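Local coordinates for protein beta-galactoside alpha-2,6-sialyltransferase (Photobacterium sp., PDB 2Z4T) that transfers sialic acid from a CMP-linked donor to beta-galactosides such as lactose, forming an alpha-2,6 linkage, at residues L354-W365 with S397-G408; L440-A448 with P456-T466. All coordinates share one frame; numbering follows the deposited sequence.

Both interactions are parallel strand pairings in one six-stranded sheet, and strand 356-360 of interaction 1 is the sheet neighbour of strand 443-447 of interaction 2. Four strands adjacent in the sheet are thereby joined, in the order 399-403, 356-360, 443-447, 460-465. Interaction 1 is the more deeply buried: its strands carry aromatic side chains, and the loops beyond their C-terminal ends reach the nucleotide and the sugars. Interaction 2 is partly buried, has a less regular backbone ladder and places lysines at its margin. Asp442 links the two contacts by accepting a hydrogen bond from the backbone N of Asn356 through OD2.

Interaction 1: residues L354-W365 with S397-G408. With C5P (cytidine-5'-monophosphate), chain C; GAL (beta-D-galactopyranose), chain B; GLC (alpha-D-glucopyranose), chain D.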
loop_
_atom_site.group_PDB
_atom_site.type_symbol
_atom_site.label_atom_id
_atom_site.label_comp_id
_atom_site.label_asym_id
_atom_site.label_seq_id
_atom_site.Cartn_x
_atom_site.Cartn_y
_atom_site.Cartn_z
ATOM N N LEU A 354 -17.348 -25.542 17.029
ATOM C CA LEU A 354 -16.341 -24.904 17.874
ATOM C C LEU A 354 -16.093 -23.455 17.452
ATOM O O LEU A 354 -16.167 -23.140 16.251
ATOM C CB LEU A 354 -15.030 -25.719 17.890
ATOM C CG LEU A 354 -15.146 -27.233 18.160
ATOM C CD1 LEU A 354 -13.767 -27.874 18.339
ATOM C CD2 LEU A 354 -16.035 -27.544 19.361
ATOM N N PRO A 355 -15.823 -22.565 18.437
ATOM C CA PRO A 355 -15.402 -21.200 18.109
ATOM C C PRO A 355 -14.073 -21.300 17.377
ATOM O O PRO A 355 -13.411 -22.320 17.489
ATOM C CB PRO A 355 -15.214 -20.550 19.482
ATOM C CG PRO A 355 -14.975 -21.719 20.434
ATOM C CD PRO A 355 -15.876 -22.795 19.896
ATOM N N ASN A 356 -13.691 -20.278 16.621
ATOM C CA ASN A 356 -12.480 -20.356 15.812
ATOM C C ASN A 356 -11.326 -19.526 16.333
ATOM O O ASN A 356 -11.500 -18.370 16.740
ATOM C CB ASN A 356 -12.805 -19.964 14.376
ATOM C CG ASN A 356 -14.041 -20.657 13.881
ATOM O OD1 ASN A 356 -14.153 -21.882 13.966
ATOM N ND2 ASN A 356 -14.998 -19.881 13.412
ATOM N N PHE A 357 -10.145 -20.131 16.294
ATOM C CA PHE A 357 -8.933 -19.549 16.834
ATOM C C PHE A 357 -7.939 -19.384 15.697
ATOM O O PHE A 357 -7.694 -20.336 14.960
ATOM C CB PHE A 357 -8.374 -20.472 17.923
ATOM C CG PHE A 357 -6.930 -20.223 18.275
ATOM C CD1 PHE A 357 -6.449 -18.932 18.494
ATOM C CD2 PHE A 357 -6.063 -21.294 18.447
ATOM C CE1 PHE A 357 -5.116 -18.711 18.832
ATOM C CE2 PHE A 357 -4.734 -21.089 18.804
ATOM C CZ PHE A 357 -4.255 -19.800 18.999
ATOM N N VAL A 358 -7.399 -18.177 15.532
ATOM C CA VAL A 358 -6.335 -17.958 14.566
ATOM C C VAL A 358 -5.045 -17.701 15.317
ATOM O O VAL A 358 -4.987 -16.802 16.156
ATOM C CB VAL A 358 -6.610 -16.759 13.595
ATOM C CG1 VAL A 358 -5.359 -16.456 12.719
ATOM C CG2 VAL A 358 -7.816 -17.028 12.714
ATOM N N PHE A 359 -4.029 -18.515 15.053
ATOM C CA PHE A 359 -2.709 -18.232 15.560
ATOM C C PHE A 359 -1.974 -17.425 14.507
ATOM O O PHE A 359 -1.935 -17.841 13.332
ATOM C CB PHE A 359 -1.931 -19.507 15.896
ATOM C CG PHE A 359 -0.496 -19.248 16.247
ATOM C CD1 PHE A 359 -0.134 -18.928 17.546
ATOM C CD2 PHE A 359 0.489 -19.266 15.259
ATOM C CE1 PHE A 359 1.194 -18.662 17.867
ATOM C CE2 PHE A 359 1.826 -18.999 15.562
ATOM C CZ PHE A 359 2.179 -18.693 16.872
ATOM N N THR A 360 -1.396 -16.283 14.906
ATOM C CA THR A 360 -0.622 -15.467 13.971
ATOM C C THR A 360 0.872 -15.705 14.167
ATOM O O THR A 360 1.379 -15.583 15.283
ATOM C CB THR A 360 -0.955 -13.942 14.077
ATOM O OG1 THR A 360 -0.561 -13.419 15.355
ATOM C CG2 THR A 360 -2.421 -13.709 13.889
ATOM N N GLY A 361 1.582 -16.036 13.086
ATOM C CA GLY A 361 3.002 -16.407 13.197
ATOM C C GLY A 361 3.946 -15.249 12.956
ATOM O O GLY A 361 3.513 -14.138 12.681
ATOM N N THR A 362 5.242 -15.512 13.070
ATOM C CA THR A 362 6.260 -14.526 12.756
ATOM C C THR A 362 7.356 -15.127 11.860
ATOM O O THR A 362 7.325 -16.312 11.536
ATOM C CB THR A 362 6.902 -13.927 14.039
ATOM O OG1 THR A 362 7.613 -12.731 13.708
ATOM C CG2 THR A 362 7.861 -14.920 14.698
ATOM N N THR A 363 8.328 -14.305 11.482
ATOM C CA THR A 363 9.472 -14.813 10.749
ATOM C C THR A 363 10.728 -14.179 11.301
ATOM O O THR A 363 10.622 -13.227 12.065
ATOM C CB THR A 363 9.352 -14.521 9.239
ATOM O OG1 THR A 363 10.346 -15.274 8.551
ATOM C CG2 THR A 363 9.520 -13.027 8.934
ATOM N N VAL A 364 11.903 -14.687 10.923
ATOM C CA VAL A 364 13.158 -14.030 11.269
ATOM C C VAL A 364 13.716 -13.323 10.055
ATOM O O VAL A 364 13.897 -13.951 9.006
ATOM C CB VAL A 364 14.300 -15.001 11.619
ATOM C CG1 VAL A 364 15.045 -14.487 12.855
ATOM C CG2 VAL A 364 13.833 -16.451 11.740
ATOM N N TRP A 365 14.035 -12.038 10.203
ATOM C CA TRP A 365 14.812 -11.322 9.180
ATOM C C TRP A 365 16.325 -11.480 9.453
ATOM O O TRP A 365 16.755 -11.542 10.612
ATOM C CB TRP A 365 14.428 -9.835 9.121
ATOM C CG TRP A 365 12.946 -9.540 8.927
ATOM C CD1 TRP A 365 12.166 -8.724 9.706
ATOM C CD2 TRP A 365 12.084 -10.034 7.880
ATOM N NE1 TRP A 365 10.874 -8.689 9.226
ATOM C CE2 TRP A 365 10.792 -9.474 8.104
ATOM C CE3 TRP A 365 12.268 -10.899 6.793
ATOM C CZ2 TRP A 365 9.697 -9.741 7.270
ATOM C CZ3 TRP A 365 11.168 -11.178 5.965
ATOM C CH2 TRP A 365 9.898 -10.591 6.213
ATOM N N SER A 397 -12.323 -25.776 23.691
ATOM C CA SER A 397 -11.836 -26.289 22.407
ATOM C C SER A 397 -12.216 -25.356 21.245
ATOM O O SER A 397 -13.349 -24.861 21.174
ATOM C CB SER A 397 -12.366 -27.687 22.146
ATOM O OG SER A 397 -12.445 -28.410 23.354
ATOM N N TYR A 398 -11.264 -25.145 20.337
ATOM C CA TYR A 398 -11.415 -24.260 19.184
ATOM C C TYR A 398 -11.034 -24.999 17.933
ATOM O O TYR A 398 -10.224 -25.905 17.984
ATOM C CB TYR A 398 -10.446 -23.081 19.291
ATOM C CG TYR A 398 -10.882 -22.008 20.242
ATOM C CD1 TYR A 398 -11.492 -20.846 19.776
ATOM C CD2 TYR A 398 -10.701 -22.159 21.618
ATOM C CE1 TYR A 398 -11.902 -19.856 20.658
ATOM C CE2 TYR A 398 -11.120 -21.183 22.512
ATOM C CZ TYR A 398 -11.708 -20.035 22.025
ATOM O OH TYR A 398 -12.119 -19.072 22.906
ATOM N N ASP A 399 -11.605 -24.604 16.802
ATOM C CA ASP A 399 -11.040 -24.957 15.520
ATOM C C ASP A 399 -9.797 -24.101 15.312
ATOM O O ASP A 399 -9.813 -22.872 15.511
ATOM C CB ASP A 399 -12.036 -24.687 14.407
ATOM C CG ASP A 399 -13.264 -25.580 14.496
ATOM O OD1 ASP A 399 -13.095 -26.800 14.702
ATOM O OD2 ASP A 399 -14.392 -25.051 14.337
ATOM N N LEU A 400 -8.723 -24.774 14.914
ATOM C CA LEU A 400 -7.405 -24.185 14.814
ATOM C C LEU A 400 -7.158 -23.641 13.408
ATOM O O LEU A 400 -7.279 -24.388 12.431
ATOM C CB LEU A 400 -6.369 -25.253 15.153
ATOM C CG LEU A 400 -4.890 -24.870 15.128
ATOM C CD1 LEU A 400 -4.594 -23.660 16.013
ATOM C CD2 LEU A 400 -4.080 -26.086 15.560
ATOM N N PHE A 401 -6.786 -22.352 13.329
ATOM C CA PHE A 401 -6.464 -21.643 12.081
ATOM C C PHE A 401 -5.089 -20.999 12.164
ATOM O O PHE A 401 -4.644 -20.579 13.245
ATOM C CB PHE A 401 -7.519 -20.578 11.788
ATOM C CG PHE A 401 -8.862 -21.151 11.405
ATOM C CD1 PHE A 401 -9.268 -21.167 10.080
ATOM C CD2 PHE A 401 -9.706 -21.679 12.361
ATOM C CE1 PHE A 401 -10.484 -21.696 9.709
ATOM C CE2 PHE A 401 -10.936 -22.224 12.010
ATOM C CZ PHE A 401 -11.324 -22.243 10.667
ATOM N N PHE A 402 -4.407 -20.916 11.026
ATOM C CA PHE A 402 -3.050 -20.378 11.001
ATOM C C PHE A 402 -2.880 -19.259 9.993
ATOM O O PHE A 402 -3.349 -19.364 8.869
ATOM C CB PHE A 402 -2.039 -21.503 10.756
ATOM C CG PHE A 402 -0.602 -21.038 10.582
ATOM C CD1 PHE A 402 0.084 -20.405 11.623
ATOM C CD2 PHE A 402 0.071 -21.270 9.390
ATOM C CE1 PHE A 402 1.411 -20.004 11.473
ATOM C CE2 PHE A 402 1.392 -20.879 9.227
ATOM C CZ PHE A 402 2.072 -20.244 10.272
ATOM N N LYS A 403 -2.183 -18.207 10.406
ATOM C CA LYS A 403 -1.758 -17.080 9.564
ATOM C C LYS A 403 -0.318 -16.823 10.056
ATOM O O LYS A 403 -0.162 -15.985 10.929
ATOM C CB LYS A 403 -2.677 -15.914 9.955
ATOM C CG LYS A 403 -2.450 -14.599 9.222
ATOM C CD LYS A 403 -2.504 -14.858 7.720
ATOM C CE LYS A 403 -2.048 -13.695 6.979
ATOM N NZ LYS A 403 -0.602 -13.494 6.974
ATOM N N GLY A 404 0.773 -17.418 9.534
ATOM C CA GLY A 404 1.409 -17.216 8.236
ATOM C C GLY A 404 1.640 -15.720 8.352
ATOM O O GLY A 404 0.910 -15.013 7.681
ATOM N N HIS A 405 2.689 -15.187 8.994
ATOM C CA HIS A 405 3.813 -14.479 8.325
ATOM C C HIS A 405 4.096 -14.582 6.828
ATOM O O HIS A 405 4.532 -15.614 6.339
ATOM C CB HIS A 405 5.066 -14.255 9.182
ATOM C CG HIS A 405 5.605 -12.858 9.079
ATOM N ND1 HIS A 405 6.214 -12.370 7.936
ATOM C CD2 HIS A 405 5.601 -11.827 9.965
ATOM C CE1 HIS A 405 6.561 -11.108 8.128
ATOM N NE2 HIS A 405 6.208 -10.757 9.353
ATOM N N PRO A 406 3.800 -13.499 6.095
ATOM C CA PRO A 406 4.024 -13.438 4.637
ATOM C C PRO A 406 5.436 -13.867 4.235
ATOM O O PRO A 406 5.592 -14.552 3.229
ATOM C CB PRO A 406 3.784 -11.969 4.292
ATOM C CG PRO A 406 2.836 -11.468 5.365
ATOM C CD PRO A 406 3.147 -12.287 6.628
ATOM N N GLY A 407 6.438 -13.493 5.036
ATOM C CA GLY A 407 7.819 -13.888 4.807
ATOM C C GLY A 407 8.291 -15.096 5.607
ATOM O O GLY A 407 9.489 -15.272 5.824
ATOM N N GLY A 408 7.364 -15.948 6.037
ATOM C CA GLY A 408 7.717 -17.066 6.920
ATOM C C GLY A 408 8.435 -18.217 6.240
ATOM O O GLY A 408 9.229 -18.921 6.869
HETATM O O3P C5P C . 4.964 -9.272 11.921
HETATM P P C5P C . 5.270 -7.965 11.290
HETATM O O1P C5P C . 6.422 -8.179 10.318
HETATM O O2P C5P C . 5.360 -6.835 12.295
HETATM O "O5'" C5P C . 3.981 -7.595 10.453
HETATM C "C5'" C5P C . 3.984 -6.594 9.458
HETATM C "C4'" C5P C . 2.721 -6.847 8.638
HETATM O "O4'" C5P C . 2.782 -8.148 8.036
HETATM C "C3'" C5P C . 1.453 -6.896 9.472
HETATM O "O3'" C5P C . 0.841 -5.621 9.631
HETATM C "C2'" C5P C . 0.562 -7.754 8.617
HETATM O "O2'" C5P C . 0.119 -7.028 7.469
HETATM C "C1'" C5P C . 1.491 -8.771 8.037
HETATM N N1 C5P C . 1.458 -9.996 8.833
HETATM C C2 C5P C . 0.401 -10.924 8.627
HETATM N N3 C5P C . 0.351 -12.081 9.333
HETATM C C4 C5P C . 1.306 -12.369 10.258
HETATM C C5 C5P C . 2.367 -11.467 10.487
HETATM C C6 C5P C . 2.424 -10.274 9.745
HETATM O O2 C5P C . -0.501 -10.694 7.808
HETATM N N4 C5P C . 1.228 -13.542 10.937
HETATM C C1 GAL B . 13.726 -6.834 5.834
HETATM C C2 GAL B . 14.425 -5.501 6.094
HETATM C C3 GAL B . 13.830 -4.856 7.343
HETATM C C4 GAL B . 12.299 -4.799 7.246
HETATM C C5 GAL B . 11.702 -6.159 6.876
HETATM C C6 GAL B . 10.204 -6.090 6.563
HETATM O O2 GAL B . 15.823 -5.713 6.217
HETATM O O3 GAL B . 14.357 -3.549 7.519
HETATM O O4 GAL B . 11.950 -3.825 6.286
HETATM O O5 GAL B . 12.334 -6.636 5.714
HETATM O O6 GAL B . 9.424 -5.778 7.699
HETATM C C1 GLC D . 14.582 -10.752 2.332
HETATM C C2 GLC D . 13.150 -10.363 2.709
HETATM C C3 GLC D . 13.158 -8.930 3.239
HETATM C C4 GLC D . 14.189 -8.720 4.364
HETATM C C5 GLC D . 15.566 -9.284 3.919
HETATM C C6 GLC D . 16.765 -9.259 4.888
HETATM O O1 GLC D . 15.117 -9.868 1.351
HETATM O O2 GLC D . 12.267 -10.421 1.612
HETATM O O3 GLC D . 11.855 -8.572 3.619
HETATM O O4 GLC D . 14.250 -7.331 4.623
HETATM O O5 GLC D . 15.391 -10.633 3.492
HETATM O O6 GLC D . 16.499 -8.775 6.189
#
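Phe357 and Leu400 lie side by side, Leu400 CD1 meeting Phe357 CD2 at 3.7 Å. Two residues on, on the same face of the sheet, the edge of the Phe359 ring receives Phe402, with CD2 of Phe359 3.8 Å from CD1 of Phe402. Both phenylalanines hold CG anti to the backbone N (chi1 172° and 175°), which runs the rings out alongside each other. Helix 371-386 covers Phe359 and helix 410-417 covers Phe402; the first is the crossover helix of the beta-alpha-beta unit formed with these two parallel strands, part of a Rossmann-like domain of the GT-B fold. On the face of Val358 and Lys403, Val358 CG2 packs against Phe401 CB. Backbone bonds alternate along the ladder from Asp399 N to Gly361 N.

Where the strands begin, Pro355 CG sits over a face of the Tyr398 ring, 3.8 Å from its centroid. Beside it Leu354, Asn356 and Asp399 contribute to a magnesium site shared with Tyr349 and Ser352.

At the other end, Thr363 OG1 bonds to Gly407 O (2.9 Å) while its CG2 lies over a face of the His405 ring, 3.7 Å from the centroid. The same methyl touches one face of Trp365, whose opposite face carries the galactose. Gly407 N reaches His405 ND1 in the ring plane, and NE2 gives a nearly straight bond to O1P of CMP (2.8 Å, 171°), so both nitrogens fix the rotation of the imidazole. Lys403 NZ, whose placement is less certain, bonds Ser427 O and, weakly, the base O2. The cytosine N4 donates to Gly361 O at 2.9 Å and to Lys403 O at 2.8 Å: a carbonyl from each segment grips the amino group, an arrangement suited to cytosine rather than uracil.

Interaction 2: residues L440-A448 with P456-T466; sequences LPDAVAGIA and PAEKIKFIVFT
Val444 pairs with Ile460 and Gly446 with Ile463 in a parallel ladder whose strand axes lie 10° apart, the extra residue on the second strand forming a beta bulge around Lys461, where psi turns to -44°. Val444 is held through both backbone atoms, its N to Lys459 O and its O to Lys461 N (2.8 Å), whereas the bond from Gly446 N to Phe462 O is weak.

Before the strands, the chain of Lys459 bends at chi2 and passes along Leu440, CE lying 3.7 Å from Leu440 CB, to bring NZ to Pro441 O at 3.1 Å, tilted from the carbonyl plane. Lys461 runs by Ala443, its CG 3.7 Å from Ala443 CB.

Past the bulge, Phe462 turns one face to Ala445, whose CB stands over the ring centre, 3.8 Å from the centroid. Helix 371-386 packs on Phe462 through Val381 and Ala385. These are adjacent strands of the six-stranded parallel sheet in the C-terminal Rossmann-like domain of the GT-B fold; strand 443-447 is flanked on its other edge by strand 356-360.

Gly446, at phi 161°, takes a backbone conformation open to a residue without a side chain. Further on, Ile447 CG2 comes to 3.4 Å from Val464 O, and Trp500 lies against both Ile447 and Val464. Ala448 CB rests on a face of the Phe465 ring near its rim, closest to CD1 (3.5 Å), while Ile463 CG2 reaches Ala448 CA. Met486 of helix 481-488 touches both Ala448 and Phe465.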
loop_
_atom_site.group_PDB
_atom_site.type_symbol
_atom_site.label_atom_id
_atom_site.label_comp_id
_atom_site.label_asym_id
_atom_site.label_seq_id
_atom_site.Cartn_x
_atom_site.Cartn_y
_atom_site.Cartn_z
ATOM N N LEU A 440 -12.619 -11.550 11.233
ATOM C CA LEU A 440 -11.907 -11.923 12.436
ATOM C C LEU A 440 -12.578 -13.132 13.090
ATOM O O LEU A 440 -13.804 -13.215 13.166
ATOM C CB LEU A 440 -11.842 -10.734 13.397
ATOM C CG LEU A 440 -10.629 -9.782 13.355
ATOM C CD1 LEU A 440 -9.695 -9.977 12.184
ATOM C CD2 LEU A 440 -11.066 -8.319 13.528
ATOM N N PRO A 441 -11.761 -14.075 13.590
ATOM C CA PRO A 441 -12.246 -15.266 14.275
ATOM C C PRO A 441 -12.715 -14.868 15.673
ATOM O O PRO A 441 -12.658 -13.687 16.011
ATOM C CB PRO A 441 -10.985 -16.103 14.370
ATOM C CG PRO A 441 -9.927 -15.072 14.560
ATOM C CD PRO A 441 -10.288 -14.033 13.560
ATOM N N ASP A 442 -13.143 -15.829 16.487
ATOM C CA ASP A 442 -13.473 -15.544 17.888
ATOM C C ASP A 442 -12.256 -15.258 18.756
ATOM O O ASP A 442 -12.351 -14.494 19.710
ATOM C CB ASP A 442 -14.255 -16.694 18.510
ATOM C CG ASP A 442 -15.451 -17.048 17.702
ATOM O OD1 ASP A 442 -16.385 -16.213 17.660
ATOM O OD2 ASP A 442 -15.435 -18.131 17.076
ATOM N N ALA A 443 -11.122 -15.885 18.459
ATOM C CA ALA A 443 -9.927 -15.631 19.256
ATOM C C ALA A 443 -8.713 -15.539 18.374
ATOM O O ALA A 443 -8.543 -16.324 17.438
ATOM C CB ALA A 443 -9.729 -16.715 20.327
ATOM N N VAL A 444 -7.874 -14.564 18.674
ATOM C CA VAL A 444 -6.581 -14.445 18.013
ATOM C C VAL A 444 -5.478 -14.300 19.035
ATOM O O VAL A 444 -5.606 -13.551 20.003
ATOM C CB VAL A 444 -6.546 -13.368 16.859
ATOM C CG1 VAL A 444 -7.781 -12.441 16.825
ATOM C CG2 VAL A 444 -5.218 -12.630 16.758
ATOM N N ALA A 445 -4.429 -15.093 18.840
ATOM C CA ALA A 445 -3.211 -15.027 19.638
ATOM C C ALA A 445 -2.019 -15.305 18.724
ATOM O O ALA A 445 -2.184 -15.792 17.604
ATOM C CB ALA A 445 -3.263 -16.003 20.785
ATOM N N GLY A 446 -0.820 -14.970 19.174
ATOM C CA GLY A 446 0.341 -15.182 18.351
ATOM C C GLY A 446 1.541 -14.373 18.765
ATOM O O GLY A 446 1.636 -13.873 19.901
ATOM N N ILE A 447 2.472 -14.250 17.828
ATOM C CA ILE A 447 3.729 -13.610 18.109
ATOM C C ILE A 447 3.622 -12.111 17.863
ATOM O O ILE A 447 2.951 -11.659 16.935
ATOM C CB ILE A 447 4.884 -14.236 17.277
ATOM C CG1 ILE A 447 4.856 -15.781 17.352
ATOM C CG2 ILE A 447 6.241 -13.621 17.669
ATOM C CD1 ILE A 447 4.949 -16.393 18.761
ATOM N N ALA A 448 4.285 -11.350 18.718
ATOM C CA ALA A 448 4.364 -9.899 18.591
ATOM C C ALA A 448 4.604 -9.507 17.141
ATOM O O ALA A 448 5.507 -10.033 16.469
ATOM C CB ALA A 448 5.487 -9.370 19.483
ATOM N N PRO A 456 -8.263 -4.873 17.094
ATOM C CA PRO A 456 -8.971 -4.540 18.337
ATOM C C PRO A 456 -8.596 -5.439 19.518
ATOM O O PRO A 456 -8.539 -6.665 19.387
ATOM C CB PRO A 456 -10.445 -4.740 17.965
ATOM C CG PRO A 456 -10.491 -4.496 16.522
ATOM C CD PRO A 456 -9.213 -5.072 15.985
ATOM N N ALA A 457 -8.342 -4.798 20.654
ATOM C CA ALA A 457 -7.944 -5.461 21.880
ATOM C C ALA A 457 -8.830 -6.648 22.232
ATOM O O ALA A 457 -8.337 -7.680 22.688
ATOM C CB ALA A 457 -7.921 -4.460 23.029
ATOM N N GLU A 458 -10.129 -6.513 22.001
ATOM C CA GLU A 458 -11.088 -7.522 22.475
ATOM C C GLU A 458 -10.900 -8.887 21.814
ATOM O O GLU A 458 -11.249 -9.911 22.389
ATOM C CB GLU A 458 -12.534 -7.023 22.363
ATOM C CG GLU A 458 -13.228 -7.275 21.003
ATOM C CD GLU A 458 -14.268 -8.419 21.038
ATOM O OE1 GLU A 458 -14.102 -9.371 21.849
ATOM O OE2 GLU A 458 -15.257 -8.358 20.248
ATOM N N LYS A 459 -10.328 -8.903 20.618
ATOM C CA LYS A 459 -10.081 -10.162 19.922
ATOM C C LYS A 459 -8.836 -10.913 20.411
ATOM O O LYS A 459 -8.778 -12.141 20.314
ATOM C CB LYS A 459 -9.977 -9.913 18.424
ATOM C CG LYS A 459 -11.275 -9.525 17.793
ATOM C CD LYS A 459 -12.305 -10.640 17.905
ATOM C CE LYS A 459 -13.282 -10.511 16.753
ATOM N NZ LYS A 459 -14.487 -11.351 16.854
ATOM N N ILE A 460 -7.866 -10.169 20.945
ATOM C CA ILE A 460 -6.570 -10.704 21.369
ATOM C C ILE A 460 -6.622 -11.508 22.672
ATOM O O ILE A 460 -6.977 -10.973 23.715
ATOM C CB ILE A 460 -5.571 -9.553 21.564
ATOM C CG1 ILE A 460 -5.610 -8.594 20.349
ATOM C CG2 ILE A 460 -4.170 -10.106 21.868
ATOM C CD1 ILE A 460 -4.675 -7.347 20.485
ATOM N N LYS A 461 -6.248 -12.784 22.613
ATOM C CA LYS A 461 -6.134 -13.605 23.819
ATOM C C LYS A 461 -4.777 -13.498 24.496
ATOM O O LYS A 461 -4.719 -13.386 25.707
ATOM C CB LYS A 461 -6.486 -15.056 23.534
ATOM C CG LYS A 461 -7.960 -15.259 23.173
ATOM C CD LYS A 461 -8.885 -14.399 24.054
ATOM C CE LYS A 461 -10.361 -14.789 23.911
ATOM N NZ LYS A 461 -10.939 -14.267 22.629
ATOM N N PHE A 462 -3.689 -13.536 23.730
ATOM C CA PHE A 462 -2.366 -13.267 24.277
ATOM C C PHE A 462 -1.360 -13.012 23.167
ATOM O O PHE A 462 -1.546 -13.454 22.034
ATOM C CB PHE A 462 -1.881 -14.378 25.230
ATOM C CG PHE A 462 -1.680 -15.726 24.577
ATOM C CD1 PHE A 462 -0.498 -16.030 23.911
ATOM C CD2 PHE A 462 -2.659 -16.708 24.665
ATOM C CE1 PHE A 462 -0.299 -17.289 23.301
ATOM C CE2 PHE A 462 -2.479 -17.970 24.064
ATOM C CZ PHE A 462 -1.289 -18.255 23.377
ATOM N N ILE A 463 -0.305 -12.285 23.506
ATOM C CA ILE A 463 0.771 -12.018 22.582
ATOM C C ILE A 463 2.052 -12.581 23.168
ATOM O O ILE A 463 2.269 -12.534 24.367
ATOM C CB ILE A 463 0.918 -10.508 22.327
ATOM C CG1 ILE A 463 -0.361 -9.937 21.704
ATOM C CG2 ILE A 463 2.104 -10.218 21.425
ATOM C CD1 ILE A 463 -0.332 -8.428 21.537
ATOM N N VAL A 464 2.913 -13.141 22.338
ATOM C CA VAL A 464 4.143 -13.692 22.870
ATOM C C VAL A 464 5.290 -13.091 22.105
ATOM O O VAL A 464 5.243 -13.005 20.877
ATOM C CB VAL A 464 4.171 -15.234 22.788
ATOM C CG1 VAL A 464 5.528 -15.771 23.229
ATOM C CG2 VAL A 464 3.056 -15.827 23.637
ATOM N N PHE A 465 6.309 -12.662 22.836
ATOM C CA PHE A 465 7.504 -12.108 22.241
ATOM C C PHE A 465 8.579 -13.168 22.100
ATOM O O PHE A 465 8.619 -14.150 22.832
ATOM C CB PHE A 465 8.043 -10.951 23.083
ATOM C CG PHE A 465 7.153 -9.754 23.106
ATOM C CD1 PHE A 465 7.452 -8.645 22.330
ATOM C CD2 PHE A 465 6.022 -9.726 23.910
ATOM C CE1 PHE A 465 6.619 -7.524 22.351
ATOM C CE2 PHE A 465 5.185 -8.606 23.931
ATOM C CZ PHE A 465 5.479 -7.510 23.147
ATOM N N THR A 466 9.455 -12.905 21.149
ATOM C CA THR A 466 10.621 -13.675 20.783
ATOM C C THR A 466 11.707 -13.826 21.873
ATOM O O THR A 466 11.925 -12.943 22.675
ATOM C CB THR A 466 11.141 -12.974 19.521
ATOM O OG1 THR A 466 10.561 -13.613 18.370
ATOM C CG2 THR A 466 12.664 -12.883 19.430
#